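Local coordinates for protein fructose-bisphosphatase (Pyrococcus horikoshii, PDB 1VDW) that probably catalyses the magnesium-dependent hydrolysis of fructose 1,6-bisphosphate to fructose 6-phosphate and phosphate, and resembles inositol monophosphatases, at residues D188-I202 / I226-N240. Residues are numbered along the deposited sequence; the frame is centred on the assembly and turned at random. Where two conformers were deposited one is given.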
# COMPACT_ATOMS: atom_id res chain seq x y z
N ASP A 188 13.70 1.48 4.21
CA ASP A 188 14.98 2.10 4.53
C ASP A 188 14.88 3.62 4.51
O ASP A 188 15.69 4.31 5.14
CB ASP A 188 16.05 1.65 3.53
CG ASP A 188 16.25 0.15 3.55
OD1 ASP A 188 16.82 -0.36 4.54
OD2 ASP A 188 15.83 -0.51 2.58
N ALA A 189 13.91 4.15 3.78
CA ALA A 189 13.73 5.60 3.70
C ALA A 189 12.32 5.98 3.27
O ALA A 189 11.59 5.17 2.69
CB ALA A 189 14.75 6.21 2.72
N VAL A 190 11.95 7.21 3.58
CA VAL A 190 10.66 7.80 3.21
C VAL A 190 11.03 9.16 2.63
O VAL A 190 11.63 9.99 3.31
CB VAL A 190 9.73 7.99 4.43
CG1 VAL A 190 8.46 8.70 4.00
CG2 VAL A 190 9.39 6.63 5.03
N VAL A 191 10.66 9.36 1.38
CA VAL A 191 10.99 10.59 0.67
C VAL A 191 9.75 11.23 0.10
O VAL A 191 9.06 10.63 -0.73
CB VAL A 191 11.97 10.28 -0.49
CG1 VAL A 191 12.35 11.56 -1.21
CG2 VAL A 191 13.19 9.57 0.05
N ASP A 192 9.44 12.44 0.54
CA ASP A 192 8.28 13.16 0.02
C ASP A 192 8.73 14.58 -0.26
O ASP A 192 8.97 15.37 0.66
CB ASP A 192 7.13 13.18 1.03
CG ASP A 192 5.83 13.69 0.43
OD1 ASP A 192 5.88 14.62 -0.41
OD2 ASP A 192 4.76 13.18 0.80
N ILE A 193 8.86 14.90 -1.54
CA ILE A 193 9.32 16.22 -1.96
C ILE A 193 8.29 16.95 -2.81
O ILE A 193 8.64 17.74 -3.69
CB ILE A 193 10.66 16.10 -2.72
CG1 ILE A 193 10.51 15.16 -3.93
CG2 ILE A 193 11.73 15.55 -1.79
CD1 ILE A 193 11.79 14.99 -4.74
N ARG A 194 7.02 16.70 -2.52
CA ARG A 194 5.91 17.32 -3.24
C ARG A 194 5.55 18.73 -2.77
O ARG A 194 4.75 19.40 -3.42
CB ARG A 194 4.65 16.47 -3.10
CG ARG A 194 4.72 15.06 -3.67
CD ARG A 194 3.42 14.33 -3.35
NE ARG A 194 3.28 14.06 -1.93
CZ ARG A 194 2.17 13.58 -1.36
NH1 ARG A 194 1.10 13.32 -2.11
NH2 ARG A 194 2.14 13.34 -0.06
N ASN A 195 6.12 19.16 -1.65
CA ASN A 195 5.79 20.47 -1.08
C ASN A 195 4.28 20.43 -0.82
O ASN A 195 3.56 21.42 -1.01
CB ASN A 195 6.12 21.59 -2.07
CG ASN A 195 6.18 22.95 -1.41
OD1 ASN A 195 6.94 23.17 -0.47
ND2 ASN A 195 5.37 23.88 -1.90
N TYR A 196 3.81 19.26 -0.38
CA TYR A 196 2.40 18.99 -0.13
C TYR A 196 2.04 18.68 1.33
O TYR A 196 0.97 19.06 1.81
CB TYR A 196 1.99 17.80 -1.01
CG TYR A 196 0.59 17.27 -0.80
CD1 TYR A 196 -0.51 17.89 -1.39
CD2 TYR A 196 0.37 16.13 -0.03
CE1 TYR A 196 -1.79 17.38 -1.24
CE2 TYR A 196 -0.91 15.61 0.13
CZ TYR A 196 -1.98 16.23 -0.48
OH TYR A 196 -3.25 15.70 -0.33
N LEU A 197 2.93 17.98 2.03
CA LEU A 197 2.68 17.61 3.42
C LEU A 197 2.59 18.79 4.38
O LEU A 197 3.16 19.85 4.13
CB LEU A 197 3.79 16.67 3.91
CG LEU A 197 3.92 15.32 3.21
CD1 LEU A 197 5.17 14.62 3.71
CD2 LEU A 197 2.69 14.47 3.47
N ARG A 198 1.87 18.59 5.47
CA ARG A 198 1.72 19.60 6.51
C ARG A 198 2.32 19.01 7.78
O ARG A 198 2.48 17.79 7.89
CB ARG A 198 0.24 19.91 6.74
CG ARG A 198 -0.51 20.33 5.48
CD ARG A 198 0.02 21.64 4.94
NE ARG A 198 -0.93 22.73 5.13
CZ ARG A 198 -2.12 22.80 4.53
NH1 ARG A 198 -2.50 21.84 3.70
NH2 ARG A 198 -2.92 23.83 4.77
N PRO A 199 2.67 19.86 8.76
CA PRO A 199 3.25 19.35 10.00
C PRO A 199 2.34 18.32 10.68
O PRO A 199 2.81 17.37 11.30
CB PRO A 199 3.43 20.61 10.84
CG PRO A 199 3.70 21.65 9.81
CD PRO A 199 2.67 21.34 8.75
N THR A 200 1.04 18.51 10.54
CA THR A 200 0.05 17.61 11.13
C THR A 200 0.14 16.20 10.54
O THR A 200 -0.18 15.21 11.22
CB THR A 200 -1.38 18.15 10.93
OG1 THR A 200 -1.57 18.52 9.55
CG2 THR A 200 -1.61 19.37 11.80
N ASP A 201 0.58 16.09 9.29
CA ASP A 201 0.71 14.80 8.63
C ASP A 201 1.89 13.99 9.14
O ASP A 201 1.82 12.76 9.26
CB ASP A 201 0.92 14.96 7.12
CG ASP A 201 -0.27 15.55 6.41
OD1 ASP A 201 -1.41 15.14 6.70
OD2 ASP A 201 -0.06 16.41 5.53
N ILE A 202 2.98 14.68 9.45
CA ILE A 202 4.21 14.01 9.84
C ILE A 202 4.68 14.05 11.28
O ILE A 202 5.61 13.34 11.64
CB ILE A 202 5.38 14.54 8.99
CG1 ILE A 202 5.61 16.03 9.29
CG2 ILE A 202 5.08 14.36 7.50
CD1 ILE A 202 6.87 16.60 8.68
N ILE A 226 9.25 20.15 13.80
CA ILE A 226 7.79 20.13 13.81
C ILE A 226 7.28 21.43 14.41
O ILE A 226 7.54 21.73 15.58
CB ILE A 226 7.25 18.94 14.64
CG1 ILE A 226 7.74 17.62 14.04
CG2 ILE A 226 5.73 18.99 14.69
CD1 ILE A 226 7.34 17.42 12.59
N THR A 227 6.55 22.20 13.61
CA THR A 227 5.99 23.46 14.07
C THR A 227 4.50 23.28 14.32
O THR A 227 3.89 22.34 13.81
CB THR A 227 6.17 24.57 13.01
OG1 THR A 227 5.44 24.22 11.83
CG2 THR A 227 7.64 24.74 12.66
N PHE A 228 3.92 24.17 15.11
CA PHE A 228 2.50 24.09 15.42
C PHE A 228 1.67 24.81 14.37
O PHE A 228 0.90 25.72 14.69
CB PHE A 228 2.22 24.66 16.81
CG PHE A 228 2.96 23.96 17.92
CD1 PHE A 228 3.08 22.57 17.92
CD2 PHE A 228 3.52 24.68 18.96
CE1 PHE A 228 3.74 21.91 18.94
CE2 PHE A 228 4.19 24.02 20.00
CZ PHE A 228 4.30 22.64 19.98
N SER A 229 1.84 24.40 13.12
CA SER A 229 1.13 24.99 12.01
C SER A 229 0.39 23.91 11.23
O SER A 229 0.85 22.76 11.15
CB SER A 229 2.10 25.71 11.07
OG SER A 229 1.43 26.20 9.92
N ALA A 230 -0.76 24.26 10.66
CA ALA A 230 -1.55 23.32 9.89
C ALA A 230 -1.55 23.73 8.42
O ALA A 230 -2.19 23.09 7.59
CB ALA A 230 -2.97 23.28 10.42
N THR A 231 -0.82 24.80 8.11
CA THR A 231 -0.75 25.32 6.75
C THR A 231 0.65 25.24 6.13
O THR A 231 0.79 25.22 4.91
CB THR A 231 -1.22 26.78 6.69
OG1 THR A 231 -0.41 27.58 7.56
CG2 THR A 231 -2.68 26.88 7.13
N GLU A 232 1.67 25.22 6.98
CA GLU A 232 3.05 25.15 6.51
C GLU A 232 3.30 23.89 5.67
O GLU A 232 2.95 22.79 6.09
CB GLU A 232 4.00 25.17 7.71
CG GLU A 232 5.46 24.89 7.37
CD GLU A 232 6.35 24.95 8.60
OE1 GLU A 232 7.53 24.54 8.50
OE2 GLU A 232 5.88 25.42 9.65
N LYS A 233 3.89 24.07 4.49
CA LYS A 233 4.18 22.94 3.61
C LYS A 233 5.55 22.38 3.98
O LYS A 233 6.49 23.14 4.20
CB LYS A 233 4.17 23.38 2.15
CG LYS A 233 2.84 23.93 1.67
CD LYS A 233 1.74 22.88 1.75
CE LYS A 233 0.40 23.45 1.33
NZ LYS A 233 -0.03 24.57 2.21
N VAL A 234 5.66 21.06 4.04
CA VAL A 234 6.92 20.44 4.40
C VAL A 234 7.33 19.29 3.48
O VAL A 234 6.48 18.59 2.93
CB VAL A 234 6.88 19.92 5.86
CG1 VAL A 234 5.76 18.91 6.02
CG2 VAL A 234 8.22 19.29 6.23
N ASN A 235 8.64 19.13 3.32
CA ASN A 235 9.21 18.06 2.52
C ASN A 235 10.09 17.27 3.47
O ASN A 235 10.76 17.85 4.33
CB ASN A 235 10.07 18.62 1.39
CG ASN A 235 9.25 19.36 0.37
OD1 ASN A 235 8.36 18.79 -0.26
ND2 ASN A 235 9.55 20.64 0.19
N ILE A 236 10.11 15.96 3.32
CA ILE A 236 10.93 15.15 4.19
C ILE A 236 11.75 14.09 3.48
O ILE A 236 11.34 13.51 2.47
CB ILE A 236 10.09 14.44 5.27
CG1 ILE A 236 9.06 13.52 4.60
CG2 ILE A 236 9.40 15.47 6.16
CD1 ILE A 236 8.27 12.67 5.58
N ILE A 237 12.94 13.86 4.03
CA ILE A 237 13.83 12.82 3.56
C ILE A 237 14.24 12.15 4.86
O ILE A 237 15.07 12.68 5.61
CB ILE A 237 15.08 13.38 2.84
CG1 ILE A 237 14.67 14.17 1.59
CG2 ILE A 237 15.99 12.24 2.44
CD1 ILE A 237 14.07 15.53 1.87
N ALA A 238 13.61 11.02 5.15
CA ALA A 238 13.87 10.26 6.37
C ALA A 238 14.54 8.95 5.98
O ALA A 238 14.09 8.28 5.05
CB ALA A 238 12.57 10.00 7.11
N ALA A 239 15.59 8.57 6.70
CA ALA A 239 16.29 7.34 6.37
C ALA A 239 16.94 6.67 7.56
O ALA A 239 17.06 7.26 8.64
CB ALA A 239 17.34 7.62 5.29
N ASN A 240 17.37 5.44 7.35
CA ASN A 240 18.02 4.65 8.38
C ASN A 240 19.53 4.68 8.19
O ASN A 240 20.26 3.90 8.81
CB ASN A 240 17.54 3.20 8.30
CG ASN A 240 17.91 2.52 6.99
OD1 ASN A 240 18.47 3.15 6.08
ND2 ASN A 240 17.58 1.24 6.88
O HOH W 1 5.40 17.13 0.61
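V190 and D192 pair with A238 and I236 through four backbone hydrogen bonds, joining antiparallel strands 189-193 and 234-239 inside a mixed sheet. Alanines, valines and isoleucines suit it, since small or beta-branched chains pack well between sheet and helices: A189 and A239 meet CB to CB (3.9 Å) on the side facing helix 242-250. D192 instead forms a salt bridge with R194. As the chain turns, the side-chain amide of N235 takes the N195 backbone N-H, its OD1 accepting from N195 N (2.7 Å) in the carbonyl plane, on a lone pair. Beyond the turn, I202 CD1 lies 3.7 Å from I236 CG2.

R198 and P199 together make the far end. The P199 ring lies against the S229 and E232 carbonyls, CD 3.0 Å from E232 O. R198 CB and CG pass the carbonyl of A230, and CD nears E232 O. The chain bends at chi2 (-65°) and chi3, bringing NE 2.8 Å from A230 O, which lies over the guanidinium face, too poorly angled for a hydrogen bond. K233 NZ sits over the opposite face, 3.5 Å above the plane, and the edge near NH2 meets T231 CA. R198 NH1 makes a salt bridge to E68, a predicted magnesium ligand. With a leucine here, E68 would probably lose this cationic mate. R198 N also donates to OD2 of D201 (2.9 Å), another predicted ligand, at the start of helix 199-211. K233 is held by T231 O and R198 by E68, which probably eases the closeness of these cations beside the predicted metal site.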